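PDB 4OUA: proteolytically activated form of PPO4 Tyrosinase from Agaricus bisporus var. bisporus H97, which catalyses the copper-dependent o-hydroxylation of monophenols and the oxidation of the resulting o-diphenols to o-quinones, the first step of melanin synthesis. Local coordinates for residues W119-A122 with A123-R127; P276-W279 with L280-N284; T361-L364 with V365-I369. All blocks are in the same frame, centred on the assembly; numbering follows the deposited sequence.

Contact 1: residues W119-A122 with A123-R127; sequences WAQA and AEDLR
Helix 116-125 runs through this contact toward its C-terminal end, where Q121 and D125 pair one turn apart and R127 folds back so that the edge of its guanidinium meets the carbonyls of E124 and L126. The backbone keeps the i to i+4 pattern of an alpha helix: A123 N donates to W119 O, E124 N to A120 O, and D125 N to Q121 O at 3.0 Å. D125 N also has a weak bond to A122 O.

On the exposed side, Q121 sends CG away from its backbone N (chi1 -178°), and a bend at chi2 folds the amide along the helix toward D125. NE2 gives a weak bond to D125 OD1, 3.0 Å long but poorly aligned. The amide and carboxylate planes are only 25° apart, and Q121 CG comes within 3.8 Å of D125 OD2. Q121 NE2 lies 3.6 Å from E124 CB, while E124 CG sits against A120 O before the chain turns off.

Beyond the helix, R127 NH1 donates to E124 O at 2.8 Å and to L126 O at 2.9 Å, both oxygens lying near the guanidinium plane, and NE bonds to N348 O. W119 and A122 are buried: W119 stacks on F112 and makes a cation-pi contact with K26, and A122 touches L30 of helix 25-39.

Two nearly straight bonds from one nitrogen hold the guanidinium at the C-terminal end of the helix, where E124 O is one of the last carbonyls and L126 O lies just beyond, so the arginine's positive charge is probably favoured there. The Q121-D125 bond is weaker, and D125 OD1 also has a long, weak ion pair with K13, which suggests a loosely held pair at the partly exposed side of the helix.

Contact 2: residues P276-W279 with L280-N284; sequences PIFW and LHHSN. With CU1 (copper (I) ion), chain D.
H282 stands one turn after F278 on helix 277-295, and its imidazole lies over one face of the phenylalanine ring. Its CB is 3.7 Å from F278 O, the same carbonyl that accepts a bond from H282 N at 3.2 Å. With CG set beside the backbone N (chi1 -78°), the ring leans back over the preceding turn. CD2 is the atom that meets most: F278 O lies off the imidazole edge, 3.4 Å from CD2, and CD2 itself sits above the F278 ring, displaced toward its rim. At the tip, NE2 is 3.4 Å from F278 CE1 and binds copper at 2.0 Å. The two ring planes are inclined by 33° with centroids 4.4 Å apart, an oblique meeting in which the phenyl lies against one side of the imidazole.

H250 and H254 supply the other histidine ligands of this copper, and a water lies 2.3 Å from it. F278 also meets H56, a ligand of the second copper, edge-to-face, so a single phenyl ring touches ligands of both metals. With an alanine in place of F278, one face of H282 would probably lose its support, and the imidazole would be freer to turn about its CB-CG bond, disturbing its hold on the copper.

Earlier in the chain, L280 CD1 lies 3.5 Å from P276 O. Helix-borne histidines binding a pair of copper ions make up the type 3 dicopper centre of tyrosinases, and F278 backs it here from the second shell.

Contact 3: residues T361-L364 with V365-I369; sequences TPDL and VRDYI
D363 and R366 make the charged contact of this first stretch of helix 362-377. The salt bridge runs from R366 NH2 to D363 OD1 at 3.4 Å, and as a hydrogen bond it is weak, long though fairly straight. A bend at chi3 (60°) turns the arginine chain back toward the aspartate, so OD1 approaches the guanidinium at its edge while the carboxylate stands almost perpendicular to it, the planes 83° apart. A second acid is near: D367 OD2 is 4.4 Å from D363 OD1, and the arginine probably offsets part of the repulsion between the two acids.

Backbone bonds follow the i to i+4 course, with V365 N to T361 O and Y368 N to L364 O both at 3.0 Å; R366 N and D367 N reach P362 O and D363 O in the same way. The motif here is an N-cap: T361 sits just before the helix, and its OG1 accepts from L364 N at 3.3 Å, occupying an amide that the first turn leaves without a carbonyl partner. P362, which has no N-H to satisfy, follows directly.

Aliphatic carbons also lie against backbone carbonyls: V365 CG2, beside the backbone N, meets T361 O at 3.3 Å, and R366 CB meets P362 O. Apolar contacts face inward, where V365 packs on A294 and I369 on L291 and A294 of helix 277-295, while Y368 leans on the K356 and V357 loop.

All three contacts are local, each within one helix and its immediate flanks, so none closes a long loop; along the chain they follow in series, without nesting or crossing. Contact 1 comes first, on helix 116-125, with contact 2 on helix 277-295 about 20 Å away between centres; both belong to the central tyrosinase domain. They are joined indirectly, since Q128, next after R127, accepts a hydrogen bond through its O from S283 OG. Contact 3 begins helix 362-377 at the surface, about 27 Å from contact 2 between centres. That helix rests on later turns of helix 277-295, which thereby connects the C-terminal region with the copper site.

Contact 1: residues W119-A122 with A123-R127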
# COMPACT_ATOMS: atom_id res chain seq x y z
N TRP A 119 -8.86 -17.14 16.79
CA TRP A 119 -9.31 -16.20 15.77
C TRP A 119 -9.13 -14.77 16.28
O TRP A 119 -8.86 -13.85 15.51
CB TRP A 119 -10.77 -16.45 15.39
CG TRP A 119 -10.95 -17.67 14.54
CD1 TRP A 119 -11.43 -18.88 14.94
CD2 TRP A 119 -10.62 -17.80 13.16
NE1 TRP A 119 -11.43 -19.76 13.88
CE2 TRP A 119 -10.94 -19.12 12.77
CE3 TRP A 119 -10.09 -16.93 12.20
CZ2 TRP A 119 -10.75 -19.59 11.48
CZ3 TRP A 119 -9.90 -17.40 10.91
CH2 TRP A 119 -10.23 -18.72 10.56
N ALA A 120 -9.27 -14.60 17.59
CA ALA A 120 -9.06 -13.29 18.21
C ALA A 120 -7.58 -12.92 18.18
O ALA A 120 -7.23 -11.76 17.97
CB ALA A 120 -9.59 -13.29 19.63
N GLN A 121 -6.73 -13.92 18.40
CA GLN A 121 -5.28 -13.70 18.39
C GLN A 121 -4.77 -13.46 16.97
O GLN A 121 -3.87 -12.65 16.76
CB GLN A 121 -4.56 -14.89 19.02
CG GLN A 121 -3.05 -14.72 19.08
CD GLN A 121 -2.63 -13.56 19.96
OE1 GLN A 121 -2.72 -13.63 21.18
NE2 GLN A 121 -2.17 -12.48 19.33
N ALA A 122 -5.35 -14.18 16.01
CA ALA A 122 -4.97 -14.04 14.61
C ALA A 122 -5.27 -12.63 14.12
O ALA A 122 -4.49 -12.05 13.35
CB ALA A 122 -5.69 -15.07 13.76
N ALA A 123 -6.40 -12.08 14.55
CA ALA A 123 -6.77 -10.72 14.20
C ALA A 123 -5.79 -9.73 14.81
O ALA A 123 -5.45 -8.72 14.21
CB ALA A 123 -8.19 -10.42 14.66
N GLU A 124 -5.33 -10.05 16.02
CA GLU A 124 -4.35 -9.23 16.72
C GLU A 124 -3.01 -9.22 15.99
O GLU A 124 -2.30 -8.21 15.99
CB GLU A 124 -4.16 -9.72 18.15
CG GLU A 124 -5.37 -9.50 19.04
CD GLU A 124 -5.59 -8.04 19.36
OE1 GLU A 124 -4.60 -7.28 19.41
OE2 GLU A 124 -6.76 -7.64 19.57
N ASP A 125 -2.67 -10.34 15.37
CA ASP A 125 -1.40 -10.47 14.65
C ASP A 125 -1.55 -10.05 13.19
O ASP A 125 -0.55 -9.94 12.47
CB ASP A 125 -0.88 -11.91 14.72
CG ASP A 125 -0.64 -12.37 16.14
OD1 ASP A 125 -0.47 -11.51 17.03
OD2 ASP A 125 -0.60 -13.60 16.37
N LEU A 126 -2.78 -9.83 12.75
CA LEU A 126 -3.05 -9.52 11.35
C LEU A 126 -2.39 -8.22 10.91
O LEU A 126 -2.55 -7.18 11.55
CB LEU A 126 -4.55 -9.45 11.10
CG LEU A 126 -4.94 -9.18 9.65
CD1 LEU A 126 -4.35 -10.24 8.73
CD2 LEU A 126 -6.45 -9.12 9.49
N ARG A 127 -1.64 -8.29 9.81
CA ARG A 127 -0.98 -7.13 9.23
C ARG A 127 -1.11 -7.17 7.72
O ARG A 127 -1.38 -8.22 7.14
CB ARG A 127 0.50 -7.09 9.64
CG ARG A 127 0.75 -7.01 11.14
CD ARG A 127 0.31 -5.68 11.71
NE ARG A 127 0.73 -5.52 13.10
CZ ARG A 127 0.06 -5.99 14.14
NH1 ARG A 127 -1.07 -6.66 13.95
NH2 ARG A 127 0.51 -5.80 15.37

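Contact 2: residues P276-W279 with L280-N284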
# COMPACT_ATOMS: atom_id res chain seq x y z
N PRO A 276 -7.88 -2.95 -4.88
CA PRO A 276 -7.42 -3.67 -3.69
C PRO A 276 -5.95 -4.08 -3.73
O PRO A 276 -5.32 -4.21 -2.68
CB PRO A 276 -8.32 -4.91 -3.68
CG PRO A 276 -9.57 -4.47 -4.36
CD PRO A 276 -9.12 -3.52 -5.44
N ILE A 277 -5.40 -4.28 -4.93
CA ILE A 277 -4.01 -4.70 -5.05
C ILE A 277 -3.06 -3.54 -4.77
O ILE A 277 -1.85 -3.74 -4.63
CB ILE A 277 -3.72 -5.27 -6.46
CG1 ILE A 277 -2.48 -6.17 -6.42
CG2 ILE A 277 -3.55 -4.15 -7.47
CD1 ILE A 277 -2.14 -6.79 -7.76
N PHE A 278 -3.62 -2.34 -4.69
CA PHE A 278 -2.84 -1.14 -4.41
C PHE A 278 -2.12 -1.23 -3.07
O PHE A 278 -1.01 -0.72 -2.91
CB PHE A 278 -3.75 0.09 -4.44
CG PHE A 278 -3.10 1.36 -3.96
CD1 PHE A 278 -2.45 2.20 -4.85
CD2 PHE A 278 -3.15 1.72 -2.62
CE1 PHE A 278 -1.86 3.37 -4.41
CE2 PHE A 278 -2.56 2.88 -2.18
CZ PHE A 278 -1.91 3.71 -3.07
N TRP A 279 -2.76 -1.88 -2.11
CA TRP A 279 -2.24 -1.95 -0.75
C TRP A 279 -1.15 -3.01 -0.59
O TRP A 279 -0.23 -2.84 0.21
CB TRP A 279 -3.39 -2.22 0.23
CG TRP A 279 -4.49 -1.22 0.10
CD1 TRP A 279 -5.69 -1.39 -0.53
CD2 TRP A 279 -4.50 0.12 0.61
NE1 TRP A 279 -6.44 -0.25 -0.45
CE2 TRP A 279 -5.73 0.70 0.25
CE3 TRP A 279 -3.58 0.89 1.33
CZ2 TRP A 279 -6.08 2.01 0.59
CZ3 TRP A 279 -3.92 2.19 1.67
CH2 TRP A 279 -5.16 2.73 1.30
N LEU A 280 -1.28 -4.08 -1.36
CA LEU A 280 -0.26 -5.12 -1.36
C LEU A 280 1.03 -4.60 -1.98
O LEU A 280 2.13 -4.98 -1.59
CB LEU A 280 -0.74 -6.37 -2.10
CG LEU A 280 -1.77 -7.23 -1.37
CD1 LEU A 280 -3.11 -6.53 -1.31
CD2 LEU A 280 -1.91 -8.59 -2.02
N HIS A 281 0.83 -3.66 -2.97
CA HIS A 281 1.94 -3.00 -3.64
C HIS A 281 2.71 -2.11 -2.67
O HIS A 281 3.91 -2.30 -2.45
CB HIS A 281 1.44 -2.17 -4.82
CG HIS A 281 2.53 -1.46 -5.56
ND1 HIS A 281 2.33 -0.27 -6.24
CD2 HIS A 281 3.83 -1.78 -5.75
CE1 HIS A 281 3.46 0.10 -6.81
NE2 HIS A 281 4.39 -0.79 -6.52
N HIS A 282 2.01 -1.14 -2.09
CA HIS A 282 2.64 -0.14 -1.25
C HIS A 282 3.04 -0.68 0.12
O HIS A 282 3.75 -0.01 0.88
CB HIS A 282 1.73 1.07 -1.10
CG HIS A 282 1.74 1.98 -2.30
ND1 HIS A 282 2.53 3.11 -2.36
CD2 HIS A 282 1.08 1.91 -3.48
CE1 HIS A 282 2.34 3.70 -3.53
NE2 HIS A 282 1.48 2.99 -4.23
N SER A 283 2.57 -1.92 0.47
CA SER A 283 3.09 -2.61 1.64
C SER A 283 4.50 -3.08 1.35
O SER A 283 5.37 -3.09 2.23
CB SER A 283 2.20 -3.79 2.03
OG SER A 283 2.81 -4.56 3.06
N ASN A 284 4.73 -3.46 0.09
CA ASN A 284 6.04 -3.90 -0.36
C ASN A 284 6.94 -2.71 -0.65
O ASN A 284 8.15 -2.77 -0.46
CB ASN A 284 5.90 -4.78 -1.60
CG ASN A 284 7.23 -5.33 -2.07
OD1 ASN A 284 7.83 -6.18 -1.41
ND2 ASN A 284 7.70 -4.86 -3.23
CU CU1 D . 1.46 4.05 -5.89
O HOH W 1 0.86 6.24 -5.83

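Contact 3: residues T361-L364 with V365-I369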
# COMPACT_ATOMS: atom_id res chain seq x y z
N THR A 361 23.24 -5.01 16.11
CA THR A 361 23.88 -3.73 15.83
C THR A 361 23.63 -3.30 14.39
O THR A 361 23.46 -4.14 13.51
CB THR A 361 25.40 -3.79 16.09
OG1 THR A 361 26.01 -4.63 15.10
CG2 THR A 361 25.68 -4.35 17.47
N PRO A 362 23.60 -1.98 14.15
CA PRO A 362 23.36 -1.41 12.82
C PRO A 362 24.36 -1.93 11.79
O PRO A 362 24.06 -1.96 10.60
CB PRO A 362 23.54 0.09 13.04
CG PRO A 362 23.24 0.30 14.48
CD PRO A 362 23.78 -0.92 15.17
N ASP A 363 25.54 -2.33 12.25
CA ASP A 363 26.59 -2.83 11.37
C ASP A 363 26.30 -4.26 10.92
O ASP A 363 26.40 -4.58 9.73
CB ASP A 363 27.95 -2.76 12.06
CG ASP A 363 29.11 -2.78 11.08
OD1 ASP A 363 28.96 -2.21 9.98
OD2 ASP A 363 30.16 -3.36 11.42
N LEU A 364 25.92 -5.11 11.87
CA LEU A 364 25.56 -6.49 11.56
C LEU A 364 24.33 -6.55 10.67
O LEU A 364 24.25 -7.37 9.75
CB LEU A 364 25.32 -7.28 12.84
CG LEU A 364 24.59 -8.62 12.66
CD1 LEU A 364 25.38 -9.55 11.75
CD2 LEU A 364 24.32 -9.28 14.00
N VAL A 365 23.36 -5.69 10.95
CA VAL A 365 22.13 -5.63 10.17
C VAL A 365 22.41 -5.21 8.73
O VAL A 365 21.86 -5.79 7.79
CB VAL A 365 21.11 -4.65 10.79
CG1 VAL A 365 19.92 -4.45 9.86
CG2 VAL A 365 20.65 -5.16 12.15
N ARG A 366 23.27 -4.22 8.56
CA ARG A 366 23.60 -3.71 7.23
C ARG A 366 24.28 -4.78 6.37
O ARG A 366 24.14 -4.79 5.15
CB ARG A 366 24.50 -2.47 7.33
CG ARG A 366 24.97 -1.94 5.99
CD ARG A 366 25.54 -0.53 6.12
NE ARG A 366 26.68 -0.46 7.03
CZ ARG A 366 27.25 0.67 7.42
NH1 ARG A 366 26.79 1.84 6.99
NH2 ARG A 366 28.29 0.64 8.25
N ASP A 367 25.01 -5.68 7.02
CA ASP A 367 25.70 -6.75 6.31
C ASP A 367 24.76 -7.90 6.01
O ASP A 367 24.85 -8.53 4.95
CB ASP A 367 26.90 -7.24 7.12
CG ASP A 367 27.98 -6.19 7.27
OD1 ASP A 367 28.09 -5.32 6.37
OD2 ASP A 367 28.72 -6.23 8.27
N TYR A 368 23.85 -8.18 6.94
CA TYR A 368 22.87 -9.24 6.75
C TYR A 368 21.88 -8.88 5.65
O TYR A 368 21.60 -9.68 4.76
CB TYR A 368 22.12 -9.52 8.06
CG TYR A 368 21.08 -10.61 7.95
CD1 TYR A 368 21.43 -11.94 8.09
CD2 TYR A 368 19.75 -10.30 7.71
CE1 TYR A 368 20.48 -12.94 7.99
CE2 TYR A 368 18.79 -11.29 7.61
CZ TYR A 368 19.17 -12.62 7.75
OH TYR A 368 18.23 -13.61 7.65
N ILE A 369 21.34 -7.67 5.73
CA ILE A 369 20.36 -7.20 4.76
C ILE A 369 20.98 -7.06 3.37
O ILE A 369 20.34 -7.38 2.36
CB ILE A 369 19.76 -5.85 5.18
CG1 ILE A 369 19.05 -6.00 6.53
CG2 ILE A 369 18.78 -5.35 4.13
CD1 ILE A 369 17.95 -7.04 6.53